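Local coordinates for ORF10 (Moritella marina, PDB 6RIW), which forms the ketosynthase-chain length factor didomain of a polyunsaturated fatty acid synthase and probably catalyses the condensation that extends acyl chains on acyl carrier protein, at residues A[665-670]-A[872-877]; A[175-180]-A[187-192]; A[580-585]-A[661-666]. One frame throughout, in Å; residues are numbered along the deposited sequence.

Contact 1 (A[665-670]-A[872-877]); sequences EENSVY and GRDNSC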
ATOM      1  N   GLU A 665      -6.990  -5.281   3.998  1.00 11.18           N
ATOM      2  CA  GLU A 665      -7.776  -4.952   5.209  1.00 13.90           C
ATOM      3  C   GLU A 665      -7.456  -6.007   6.281  1.00 11.99           C
ATOM      4  O   GLU A 665      -6.284  -6.389   6.451  1.00  9.99           O
ATOM      5  CB  GLU A 665      -9.255  -4.824   4.837  1.00 13.11           C
ATOM      6  CG  GLU A 665      -9.540  -3.725   3.784  1.00 14.13           C
ATOM      7  CD  GLU A 665      -8.974  -2.370   4.185  1.00 17.11           C
ATOM      8  OE1 GLU A 665      -9.034  -2.035   5.399  1.00 17.62           O
ATOM      9  OE2 GLU A 665      -8.441  -1.643   3.303  1.00 17.60           O
ATOM     10  N   GLU A 666      -8.448  -6.488   7.042  1.00  9.98           N
ATOM     11  CA  GLU A 666      -8.127  -7.424   8.119  1.00 11.99           C
ATOM     12  C   GLU A 666      -7.505  -8.707   7.584  1.00 10.95           C
ATOM     13  O   GLU A 666      -6.755  -9.373   8.302  1.00 12.58           O
ATOM     14  CB  GLU A 666      -9.382  -7.761   8.939  1.00 11.45           C
ATOM     15  CG  GLU A 666      -9.888  -6.589   9.793  1.00 11.63           C
ATOM     16  CD  GLU A 666     -10.980  -5.769   9.085  1.00 15.63           C
ATOM     17  OE1 GLU A 666     -10.894  -5.571   7.845  1.00 14.24           O
ATOM     18  OE2 GLU A 666     -11.920  -5.297   9.773  1.00 16.14           O
ATOM     19  N   ASN A 667      -7.794  -9.076   6.330  1.00 10.89           N
ATOM     20  CA  ASN A 667      -7.219 -10.283   5.744  1.00 12.60           C
ATOM     21  C   ASN A 667      -5.841 -10.058   5.112  1.00 11.36           C
ATOM     22  O   ASN A 667      -5.347 -10.933   4.392  1.00 10.99           O
ATOM     23  CB  ASN A 667      -8.200 -10.883   4.730  1.00 14.49           C
ATOM     24  CG  ASN A 667      -9.321 -11.669   5.420  1.00 16.79           C
ATOM     25  OD1 ASN A 667      -9.090 -12.341   6.425  1.00 18.08           O
ATOM     26  ND2 ASN A 667     -10.542 -11.530   4.924  1.00 21.29           N
ATOM     27  N   SER A 668      -5.186  -8.934   5.399  1.00 10.23           N
ATOM     28  CA  SER A 668      -3.876  -8.670   4.804  1.00 10.87           C
ATOM     29  C   SER A 668      -2.882  -9.810   5.051  1.00 10.19           C
ATOM     30  O   SER A 668      -2.191 -10.258   4.127  1.00 11.50           O
ATOM     31  CB  SER A 668      -3.305  -7.367   5.370  1.00  9.41           C
ATOM     32  OG  SER A 668      -4.070  -6.235   4.977  1.00  9.30           O
ATOM     33  N   VAL A 669      -2.766 -10.268   6.300  1.00 11.32           N
ATOM     34  CA  VAL A 669      -1.775 -11.298   6.618  1.00  9.18           C
ATOM     35  C   VAL A 669      -2.115 -12.618   5.936  1.00 11.29           C
ATOM     36  O   VAL A 669      -1.223 -13.323   5.447  1.00 10.79           O
ATOM     37  CB  VAL A 669      -1.647 -11.477   8.142  1.00 10.32           C
ATOM     38  CG1 VAL A 669      -0.802 -12.745   8.463  1.00 11.94           C
ATOM     39  CG2 VAL A 669      -0.993 -10.246   8.779  1.00  9.89           C
ATOM     40  N   TYR A 670      -3.399 -12.989   5.895  1.00 11.11           N
ATOM     41  CA  TYR A 670      -3.754 -14.252   5.250  1.00 10.69           C
ATOM     42  C   TYR A 670      -3.526 -14.201   3.738  1.00 12.03           C
ATOM     43  O   TYR A 670      -3.128 -15.208   3.143  1.00 12.74           O
ATOM     44  CB  TYR A 670      -5.210 -14.618   5.603  1.00 12.20           C
ATOM     45  CG  TYR A 670      -5.463 -14.705   7.105  1.00 11.34           C
ATOM     46  CD1 TYR A 670      -4.480 -15.164   7.968  1.00 13.95           C
ATOM     47  CD2 TYR A 670      -6.678 -14.307   7.659  1.00 13.56           C
ATOM     48  CE1 TYR A 670      -4.695 -15.240   9.352  1.00 12.01           C
ATOM     49  CE2 TYR A 670      -6.902 -14.381   9.046  1.00 16.86           C
ATOM     50  CZ  TYR A 670      -5.912 -14.852   9.874  1.00 14.49           C
ATOM     51  OH  TYR A 670      -6.144 -14.922  11.240  1.00 15.53           O
ATOM     52  N   GLY A 872     -13.418  -9.462   7.318  1.00 15.20           N
ATOM     53  CA  GLY A 872     -13.001  -8.071   7.374  1.00 15.93           C
ATOM     54  C   GLY A 872     -13.655  -7.233   6.294  1.00 15.06           C
ATOM     55  O   GLY A 872     -14.567  -7.671   5.587  1.00 15.23           O
ATOM     56  N   ARG A 873     -13.155  -6.012   6.182  1.00 14.81           N
ATOM     57  CA  ARG A 873     -13.742  -5.086   5.234  1.00 15.52           C
ATOM     58  C   ARG A 873     -13.390  -5.418   3.794  1.00 15.75           C
ATOM     59  O   ARG A 873     -13.898  -4.747   2.888  1.00 16.02           O
ATOM     60  CB  ARG A 873     -13.312  -3.662   5.573  1.00 14.68           C
ATOM     61  CG  ARG A 873     -13.950  -3.124   6.857  1.00 19.56           C
ATOM     62  CD  ARG A 873     -15.496  -3.124   6.731  1.00 19.87           C
ATOM     63  NE  ARG A 873     -15.948  -2.142   5.741  1.00 23.24           N
ATOM     64  CZ  ARG A 873     -17.191  -2.059   5.270  1.00 23.30           C
ATOM     65  NH1 ARG A 873     -18.134  -2.905   5.685  1.00 22.12           N
ATOM     66  NH2 ARG A 873     -17.507  -1.113   4.402  1.00 22.06           N
ATOM     67  N   ASP A 874     -12.534  -6.411   3.550  1.00 13.38           N
ATOM     68  CA  ASP A 874     -12.304  -6.848   2.177  1.00 14.97           C
ATOM     69  C   ASP A 874     -13.423  -7.745   1.658  1.00 16.08           C
ATOM     70  O   ASP A 874     -13.443  -8.059   0.460  1.00 17.96           O
ATOM     71  CB  ASP A 874     -10.971  -7.586   2.095  1.00 17.43           C
ATOM     72  CG  ASP A 874     -10.888  -8.724   3.121  1.00 20.85           C
ATOM     73  OD1 ASP A 874     -11.034  -8.455   4.358  1.00 23.25           O
ATOM     74  OD2 ASP A 874     -10.690  -9.880   2.691  1.00 23.43           O
ATOM     75  N   ASN A 875     -14.362  -8.138   2.524  1.00 14.02           N
ATOM     76  CA  ASN A 875     -15.544  -8.919   2.119  1.00 16.03           C
ATOM     77  C   ASN A 875     -15.139 -10.284   1.557  1.00 17.87           C
ATOM     78  O   ASN A 875     -15.641 -10.744   0.523  1.00 17.01           O
ATOM     79  CB  ASN A 875     -16.421  -8.141   1.119  1.00 17.53           C
ATOM     80  CG  ASN A 875     -17.870  -8.607   1.141  1.00 17.96           C
ATOM     81  OD1 ASN A 875     -18.239  -9.478   1.930  1.00 17.85           O
ATOM     82  ND2 ASN A 875     -18.700  -8.022   0.291  1.00 21.78           N
ATOM     83  N   SER A 876     -14.197 -10.934   2.228  1.00 16.30           N
ATOM     84  CA  SER A 876     -13.947 -12.344   1.967  1.00 14.07           C
ATOM     85  C   SER A 876     -13.667 -13.039   3.289  1.00 17.75           C
ATOM     86  O   SER A 876     -13.274 -12.417   4.286  1.00 14.92           O
ATOM     87  CB  SER A 876     -12.799 -12.553   0.963  1.00 19.86           C
ATOM     88  OG  SER A 876     -11.586 -12.083   1.494  1.00 27.90           O
ATOM     89  N   CYS A 877     -13.947 -14.327   3.314  1.00 13.04           N
ATOM     90  CA  CYS A 877     -13.655 -15.138   4.476  1.00 12.23           C
ATOM     91  C   CYS A 877     -12.368 -15.907   4.208  1.00 15.16           C
ATOM     92  O   CYS A 877     -12.222 -16.525   3.148  1.00 15.40           O
ATOM     93  CB  CYS A 877     -14.800 -16.103   4.769  1.00 14.84           C
ATOM     94  SG  CYS A 877     -14.354 -17.196   6.128  1.00 21.60           S
TER

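Contact 2 (A[175-180]-A[187-192]); sequences PAALIA and GSHFAL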
ATOM      1  N   PRO A 175      -9.561  -0.725  -2.098  1.00 13.21           N
ATOM      2  CA  PRO A 175      -9.848  -0.529  -3.535  1.00 14.09           C
ATOM      3  C   PRO A 175      -9.798  -1.814  -4.346  1.00 14.78           C
ATOM      4  O   PRO A 175     -10.586  -1.971  -5.292  1.00 15.36           O
ATOM      5  CB  PRO A 175      -8.768   0.467  -3.973  1.00 13.56           C
ATOM      6  CG  PRO A 175      -8.557   1.312  -2.705  1.00 15.29           C
ATOM      7  CD  PRO A 175      -8.615   0.290  -1.591  1.00 12.89           C
ATOM      8  N   ALA A 176      -8.897  -2.743  -4.008  1.00 12.97           N
ATOM      9  CA  ALA A 176      -8.864  -4.013  -4.729  1.00 12.07           C
ATOM     10  C   ALA A 176     -10.087  -4.871  -4.401  1.00 17.12           C
ATOM     11  O   ALA A 176     -10.655  -5.517  -5.287  1.00 15.32           O
ATOM     12  CB  ALA A 176      -7.579  -4.772  -4.407  1.00 13.39           C
ATOM     13  N   ALA A 177     -10.504  -4.898  -3.134  1.00 13.69           N
ATOM     14  CA  ALA A 177     -11.707  -5.644  -2.776  1.00 15.13           C
ATOM     15  C   ALA A 177     -12.952  -5.000  -3.371  1.00 15.73           C
ATOM     16  O   ALA A 177     -13.913  -5.696  -3.708  1.00 16.24           O
ATOM     17  CB  ALA A 177     -11.831  -5.742  -1.248  1.00 15.60           C
ATOM     18  N   LEU A 178     -12.962  -3.675  -3.494  1.00 14.30           N
ATOM     19  CA  LEU A 178     -14.110  -3.005  -4.079  1.00 13.85           C
ATOM     20  C   LEU A 178     -14.233  -3.336  -5.557  1.00 17.02           C
ATOM     21  O   LEU A 178     -15.341  -3.567  -6.060  1.00 14.95           O
ATOM     22  CB  LEU A 178     -13.982  -1.502  -3.886  1.00 15.24           C
ATOM     23  CG  LEU A 178     -15.056  -0.674  -4.585  1.00 16.87           C
ATOM     24  CD1 LEU A 178     -16.308  -0.738  -3.772  1.00 18.99           C
ATOM     25  CD2 LEU A 178     -14.607   0.770  -4.696  1.00 20.74           C
ATOM     26  N   ILE A 179     -13.105  -3.344  -6.266  1.00 14.34           N
ATOM     27  CA  ILE A 179     -13.093  -3.788  -7.655  1.00 15.94           C
ATOM     28  C   ILE A 179     -13.650  -5.203  -7.763  1.00 16.31           C
ATOM     29  O   ILE A 179     -14.486  -5.492  -8.627  1.00 18.25           O
ATOM     30  CB  ILE A 179     -11.670  -3.681  -8.232  1.00 15.18           C
ATOM     31  CG1 ILE A 179     -11.381  -2.209  -8.560  1.00 15.25           C
ATOM     32  CG2 ILE A 179     -11.490  -4.604  -9.454  1.00 16.94           C
ATOM     33  CD1 ILE A 179      -9.910  -1.902  -8.708  1.00 16.01           C
ATOM     34  N   ALA A 180     -13.208  -6.104  -6.876  1.00 13.84           N
ATOM     35  CA  ALA A 180     -13.683  -7.485  -6.947  1.00 14.16           C
ATOM     36  C   ALA A 180     -15.192  -7.547  -6.754  1.00 18.55           C
ATOM     37  O   ALA A 180     -15.898  -8.236  -7.507  1.00 16.64           O
ATOM     38  CB  ALA A 180     -12.963  -8.355  -5.905  1.00 14.93           C
ATOM     39  N   GLY A 187     -12.324 -14.655  -7.505  1.00 15.38           N
ATOM     40  CA  GLY A 187     -11.000 -15.154  -7.204  1.00 19.44           C
ATOM     41  C   GLY A 187     -10.280 -14.287  -6.176  1.00 19.04           C
ATOM     42  O   GLY A 187     -10.877 -13.459  -5.491  1.00 18.25           O
ATOM     43  N   SER A 188      -8.976 -14.527  -6.042  1.00 16.82           N
ATOM     44  CA  SER A 188      -8.177 -13.834  -5.028  1.00 18.81           C
ATOM     45  C   SER A 188      -8.006 -12.363  -5.382  1.00 17.03           C
ATOM     46  O   SER A 188      -7.983 -11.984  -6.555  1.00 18.41           O
ATOM     47  CB  SER A 188      -6.790 -14.470  -4.892  1.00 21.21           C
ATOM     48  OG  SER A 188      -6.881 -15.852  -4.645  1.00 27.79           O
ATOM     49  N   HIS A 189      -7.856 -11.529  -4.354  1.00 16.06           N
ATOM     50  CA  HIS A 189      -7.645 -10.110  -4.592  1.00 15.97           C
ATOM     51  C   HIS A 189      -6.848  -9.509  -3.447  1.00 17.07           C
ATOM     52  O   HIS A 189      -7.050  -9.876  -2.285  1.00 15.98           O
ATOM     53  CB  HIS A 189      -8.963  -9.337  -4.784  1.00 15.15           C
ATOM     54  CG  HIS A 189     -10.030  -9.640  -3.774  1.00 19.60           C
ATOM     55  ND1 HIS A 189     -10.240  -8.868  -2.655  1.00 17.35           N
ATOM     56  CD2 HIS A 189     -10.986 -10.600  -3.752  1.00 21.16           C
ATOM     57  CE1 HIS A 189     -11.259  -9.353  -1.967  1.00 20.94           C
ATOM     58  NE2 HIS A 189     -11.732 -10.407  -2.613  1.00 20.22           N
ATOM     59  N   PHE A 190      -5.924  -8.613  -3.793  1.00 12.51           N
ATOM     60  CA  PHE A 190      -5.213  -7.791  -2.823  1.00 14.13           C
ATOM     61  C   PHE A 190      -4.588  -6.620  -3.566  1.00 13.94           C
ATOM     62  O   PHE A 190      -4.539  -6.594  -4.796  1.00 12.50           O
ATOM     63  CB  PHE A 190      -4.159  -8.586  -2.036  1.00 11.65           C
ATOM     64  CG  PHE A 190      -3.071  -9.234  -2.887  1.00 14.94           C
ATOM     65  CD1 PHE A 190      -3.255 -10.502  -3.428  1.00 13.49           C
ATOM     66  CD2 PHE A 190      -1.851  -8.589  -3.087  1.00 12.19           C
ATOM     67  CE1 PHE A 190      -2.223 -11.111  -4.208  1.00 13.62           C
ATOM     68  CE2 PHE A 190      -0.820  -9.182  -3.827  1.00 13.87           C
ATOM     69  CZ  PHE A 190      -1.006 -10.444  -4.392  1.00 13.27           C
ATOM     70  N   ALA A 191      -4.165  -5.623  -2.797  1.00 12.81           N
ATOM     71  CA  ALA A 191      -3.356  -4.523  -3.301  1.00 11.24           C
ATOM     72  C   ALA A 191      -1.919  -4.716  -2.837  1.00 11.45           C
ATOM     73  O   ALA A 191      -1.653  -5.394  -1.835  1.00 13.33           O
ATOM     74  CB  ALA A 191      -3.891  -3.175  -2.813  1.00 10.91           C
ATOM     75  N   LEU A 192      -0.986  -4.123  -3.577  1.00 12.46           N
ATOM     76  CA  LEU A 192       0.418  -4.166  -3.183  1.00 12.93           C
ATOM     77  C   LEU A 192       1.056  -2.814  -3.453  1.00 13.60           C
ATOM     78  O   LEU A 192       0.530  -2.000  -4.219  1.00 14.15           O
ATOM     79  CB  LEU A 192       1.191  -5.281  -3.920  1.00 13.86           C
ATOM     80  CG  LEU A 192       1.349  -5.183  -5.444  1.00 14.32           C
ATOM     81  CD1 LEU A 192       2.504  -4.268  -5.885  1.00 14.05           C
ATOM     82  CD2 LEU A 192       1.593  -6.576  -6.027  1.00 12.51           C
TER

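Contact 3 (A[580-585]-A[661-666]); sequences VAMGME and TVSAEE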
ATOM      1  N   VAL A 580       5.057  -7.257   3.714  1.00 10.88           N
ATOM      2  CA  VAL A 580       4.579  -6.541   4.896  1.00 10.08           C
ATOM      3  C   VAL A 580       3.072  -6.334   4.756  1.00 11.15           C
ATOM      4  O   VAL A 580       2.618  -5.572   3.897  1.00 10.61           O
ATOM      5  CB  VAL A 580       5.306  -5.205   5.086  1.00 13.18           C
ATOM      6  CG1 VAL A 580       4.765  -4.476   6.318  1.00 12.31           C
ATOM      7  CG2 VAL A 580       6.823  -5.441   5.220  1.00 15.87           C
ATOM      8  N   ALA A 581       2.305  -6.989   5.622  1.00  9.89           N
ATOM      9  CA  ALA A 581       0.869  -6.768   5.714  1.00  9.88           C
ATOM     10  C   ALA A 581       0.601  -5.472   6.465  1.00 12.74           C
ATOM     11  O   ALA A 581       1.074  -5.291   7.589  1.00 11.10           O
ATOM     12  CB  ALA A 581       0.202  -7.946   6.427  1.00 10.73           C
ATOM     13  N   MET A 582      -0.131  -4.555   5.842  1.00 12.58           N
ATOM     14  CA  MET A 582      -0.336  -3.259   6.472  1.00 12.76           C
ATOM     15  C   MET A 582      -1.473  -2.560   5.750  1.00 13.10           C
ATOM     16  O   MET A 582      -1.928  -3.001   4.693  1.00 12.82           O
ATOM     17  CB  MET A 582       0.950  -2.419   6.437  1.00 13.82           C
ATOM     18  CG  MET A 582       1.561  -2.290   5.018  1.00 12.94           C
ATOM     19  SD  MET A 582       0.730  -1.048   3.964  1.00 19.72           S
ATOM     20  CE  MET A 582       1.560   0.464   4.552  1.00 16.25           C
ATOM     21  N   GLY A 583      -1.968  -1.494   6.375  1.00 13.63           N
ATOM     22  CA  GLY A 583      -2.739  -0.472   5.705  1.00 16.79           C
ATOM     23  C   GLY A 583      -2.061   0.864   5.972  1.00 17.87           C
ATOM     24  O   GLY A 583      -1.022   0.928   6.639  1.00 16.02           O
ATOM     25  N   MET A 584      -2.650   1.934   5.445  1.00 16.93           N
ATOM     26  CA  MET A 584      -1.948   3.211   5.589  1.00 16.55           C
ATOM     27  C   MET A 584      -1.877   3.619   7.058  1.00 13.20           C
ATOM     28  O   MET A 584      -2.763   3.305   7.865  1.00 16.38           O
ATOM     29  CB  MET A 584      -2.595   4.317   4.733  1.00 18.84           C
ATOM     30  CG  MET A 584      -3.969   4.794   5.135  1.00 22.45           C
ATOM     31  SD  MET A 584      -4.316   6.500   4.505  1.00 33.79           S
ATOM     32  CE  MET A 584      -3.092   7.418   5.335  1.00 11.87           C
ATOM     33  N   GLU A 585      -0.772   4.256   7.418  1.00 14.41           N
ATOM     34  CA  GLU A 585      -0.665   4.928   8.706  1.00 13.88           C
ATOM     35  C   GLU A 585      -1.590   6.134   8.661  1.00 13.93           C
ATOM     36  O   GLU A 585      -1.297   7.116   7.974  1.00 12.57           O
ATOM     37  CB  GLU A 585       0.780   5.351   8.954  1.00 15.26           C
ATOM     38  CG  GLU A 585       0.989   6.161  10.241  1.00 16.11           C
ATOM     39  CD  GLU A 585       0.365   5.486  11.460  1.00 24.51           C
ATOM     40  OE1 GLU A 585       1.013   4.570  12.033  1.00 19.16           O
ATOM     41  OE2 GLU A 585      -0.767   5.881  11.854  1.00 21.21           O
ATOM     42  N   THR A 661       4.767  -4.214   0.275  1.00 13.40           N
ATOM     43  CA  THR A 661       3.631  -4.295   1.188  1.00 11.84           C
ATOM     44  C   THR A 661       2.463  -4.951   0.469  1.00 12.86           C
ATOM     45  O   THR A 661       2.371  -4.920  -0.761  1.00 10.26           O
ATOM     46  CB  THR A 661       3.214  -2.920   1.745  1.00 14.79           C
ATOM     47  OG1 THR A 661       2.726  -2.091   0.688  1.00 18.73           O
ATOM     48  CG2 THR A 661       4.390  -2.249   2.434  1.00 17.59           C
ATOM     49  N   VAL A 662       1.586  -5.575   1.260  1.00 10.28           N
ATOM     50  CA  VAL A 662       0.387  -6.252   0.792  1.00 10.75           C
ATOM     51  C   VAL A 662      -0.752  -5.732   1.660  1.00 12.57           C
ATOM     52  O   VAL A 662      -0.630  -5.717   2.890  1.00 12.58           O
ATOM     53  CB  VAL A 662       0.502  -7.785   0.933  1.00 10.83           C
ATOM     54  CG1 VAL A 662      -0.828  -8.456   0.610  1.00 11.25           C
ATOM     55  CG2 VAL A 662       1.601  -8.328   0.000  1.00 13.48           C
ATOM     56  N   SER A 663      -1.833  -5.281   1.033  1.00 10.31           N
ATOM     57  CA  SER A 663      -2.949  -4.691   1.760  1.00 13.37           C
ATOM     58  C   SER A 663      -4.238  -5.387   1.350  1.00 13.04           C
ATOM     59  O   SER A 663      -4.596  -5.403   0.167  1.00 12.67           O
ATOM     60  CB  SER A 663      -3.030  -3.181   1.503  1.00 13.01           C
ATOM     61  OG  SER A 663      -1.818  -2.544   1.894  1.00 16.08           O
ATOM     62  N   ALA A 664      -4.933  -5.965   2.323  1.00 12.59           N
ATOM     63  CA  ALA A 664      -6.242  -6.556   2.069  1.00 11.08           C
ATOM     64  C   ALA A 664      -7.092  -6.426   3.326  1.00 11.16           C
ATOM     65  O   ALA A 664      -7.803  -7.361   3.706  1.00 10.93           O
ATOM     66  CB  ALA A 664      -6.134  -8.018   1.615  1.00 10.28           C
ATOM     67  N   GLU A 665      -6.990  -5.281   3.998  1.00 11.18           N
ATOM     68  CA  GLU A 665      -7.776  -4.952   5.209  1.00 13.90           C
ATOM     69  C   GLU A 665      -7.456  -6.007   6.281  1.00 11.99           C
ATOM     70  O   GLU A 665      -6.284  -6.389   6.451  1.00  9.99           O
ATOM     71  CB  GLU A 665      -9.255  -4.824   4.837  1.00 13.11           C
ATOM     72  CG  GLU A 665      -9.540  -3.725   3.784  1.00 14.13           C
ATOM     73  CD  GLU A 665      -8.974  -2.370   4.185  1.00 17.11           C
ATOM     74  OE1 GLU A 665      -9.034  -2.035   5.399  1.00 17.62           O
ATOM     75  OE2 GLU A 665      -8.441  -1.643   3.303  1.00 17.60           O
ATOM     76  N   GLU A 666      -8.448  -6.488   7.042  1.00  9.98           N
ATOM     77  CA  GLU A 666      -8.127  -7.424   8.119  1.00 11.99           C
ATOM     78  C   GLU A 666      -7.505  -8.707   7.584  1.00 10.95           C
ATOM     79  O   GLU A 666      -6.755  -9.373   8.302  1.00 12.58           O
ATOM     80  CB  GLU A 666      -9.382  -7.761   8.939  1.00 11.45           C
ATOM     81  CG  GLU A 666      -9.888  -6.589   9.793  1.00 11.63           C
ATOM     82  CD  GLU A 666     -10.980  -5.769   9.085  1.00 15.63           C
ATOM     83  OE1 GLU A 666     -10.894  -5.571   7.845  1.00 14.24           O
ATOM     84  OE2 GLU A 666     -11.920  -5.297   9.773  1.00 16.14           O
TER
HETATM   85  O   HOH W   1      -4.927  -3.040   4.388  1.00 16.77           O

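Contact 1 (A[665-670]-A[872-877])
Asn-667 and Asp-874 make the tightest part of this contact, the amide of one set at a right angle to the carboxylate of the other. Asn-667 ND2 sends a nearly straight bond of 2.8 Å (171° at the hydrogen) to Asp-874 OD2, which receives it on its syn lone pair and lies in the plane of the amide. The same oxygen also accepts Ser-876 OG from within its own segment at 2.7 Å, arriving almost in line with the C-O bond, so two donors grip it and fix the carboxylate. Asp-874 holds CG between its backbone N and carbonyl carbon (chi1 53°), which turns the carboxylate to Asn-667. A weak, bent bond from Asn-667 ND2 to Ser-876 O adds a second tie. Beside this, Glu-666 bends at chi2 and carries OE1 to Arg-873 N at 2.8 Å, the donor nitrogen lying above the carboxylate plane. OE1 also rests 3.3 Å from Gly-872 CA, at the start of a type I turn from Gly-872 to Asn-875; a beta carbon on Gly-872 would collide with that oxygen. The other edge is looser. Glu-665 CG comes no nearer to Arg-873 CB than 4.2 Å, and the guanidinium leads away to a salt bridge with Asp-167, while Asn-875, pointing away from the contact, is partly exposed. The turn joins strands 865-870 and 876-884 and probably corresponds in position to the glycine-rich GFGGxNxH loop of ketosynthases, which it matches only in part; here it is tied to the start of helix 668-682. Behind it, Val-669 and Tyr-670 of that helix lie against helix 841-854, and Tyr-670 also reaches strands 865-870 and 876-884.

Contact 2 (A[175-180]-A[187-192])
Helix 174-183 packing on strand 189-193 is a helix-on-sheet layer of the thiolase fold in the ketosynthase half, and its contact rests on three alanines and the ring of His-189. Helix and strand run roughly antiparallel, their directions 148° apart, and the small side chains let the axes approach to 6.9 Å. Ala-180 CB sits over one face of the imidazole, 3.9 Å from the ring centroid and 20° off the normal, displaced toward the rim near CD2: a CH-pi contact. One turn back, Ala-177 meets the ND1-CE1 side of the ring obliquely, with its CA 3.5 Å from His-189 ND1 and its CB 3.7 Å from His-189 CE1. The ring reaches the helix because CG stands between the backbone N and the carbonyl carbon (chi1 47°). Farther along the strand Ala-176 CB presses on the peptide that follows Phe-190, 3.6 Å from Phe-190 O, and comes within 4.3 Å of Ala-191 CB. An alanine at His-189 would take away the flat group beneath Ala-180 and beside Ala-177, which would probably leave a gap between helix and strand at this end. No hydrogen bond crosses the interface; methyl groups packed on the imidazole and on the strand backbone carry it. Phe-190, pointing to the other side of the strand, packs on Tyr-209 of helix 198-211, while strand 115-120 runs parallel alongside. A strand sandwiched by helices in this way is typical of the layered alpha-beta core of thiolase-like enzymes.

Contact 3 (A[580-585]-A[661-666])
Val-580 and Thr-661 pair in parallel, as do Ala-581 and Val-662. Val-662 uses both its backbone groups here: its N donates to Val-580 O at 2.8 Å, the donor lying above the carbonyl plane, and its O accepts the longer bond from Met-582 N at 3.2 Å. CA-H...O contacts supplement the ladder, Thr-661 CA lying 3.2 Å from Val-580 O. Met-582 O is satisfied by a side chain and a water. Ser-663 OG, held anti to its own carbonyl carbon (chi1 -58°), donates to it at 2.8 Å, also from above the carbonyl plane, and a water donates to the same oxygen at 3.0 Å. That water accepts in turn from Glu-665 N at 3.1 Å, carrying the link past the end of strand 659-663. Backbone groups of Ala-581 bond to strand 687-694, and those of Thr-661 and Ser-663 to strand 189-193. The bent Met-582 chain lays CG against Thr-661 CB at 3.7 Å and brings its sulfur alongside the serine hydroxyl. Helices 552-567 and 642-653 cover the face carrying Val-580; helix 668-682 covers that of Ala-581 and Val-662. Parallel strands between helix layers, with strand 659-663 leading into a turn and helix 668-682, are characteristic of the thiolase fold; in ketosynthases this turn bears the active-site cysteine, and by sequence Glu-666 probably takes that position here.

The three contacts cluster around the seam between the two halves, with centres about 10 Å apart for contact 1 with either of the others and about 12 Å for contacts 2 and 3. Strands 189-193 and 659-663 run antiparallel across it, Ala-191 O lying 2.9 Å from Ser-663 N in a probable hydrogen bond, as paired subunits join in thiolase-like dimers. Contacts 1 and 3 share Glu-665 and Glu-666, in what probably corresponds to the nucleophile turn of ketosynthases, and Val-669 CG2 packs 3.5 Å from Ala-581 CB. Contact 1 also reaches the ketosynthase half directly, Asp-874 O resting 3.3 Å from Ala-177 CB. All three lie away from the magnesium site at Met-1 and Lys-286.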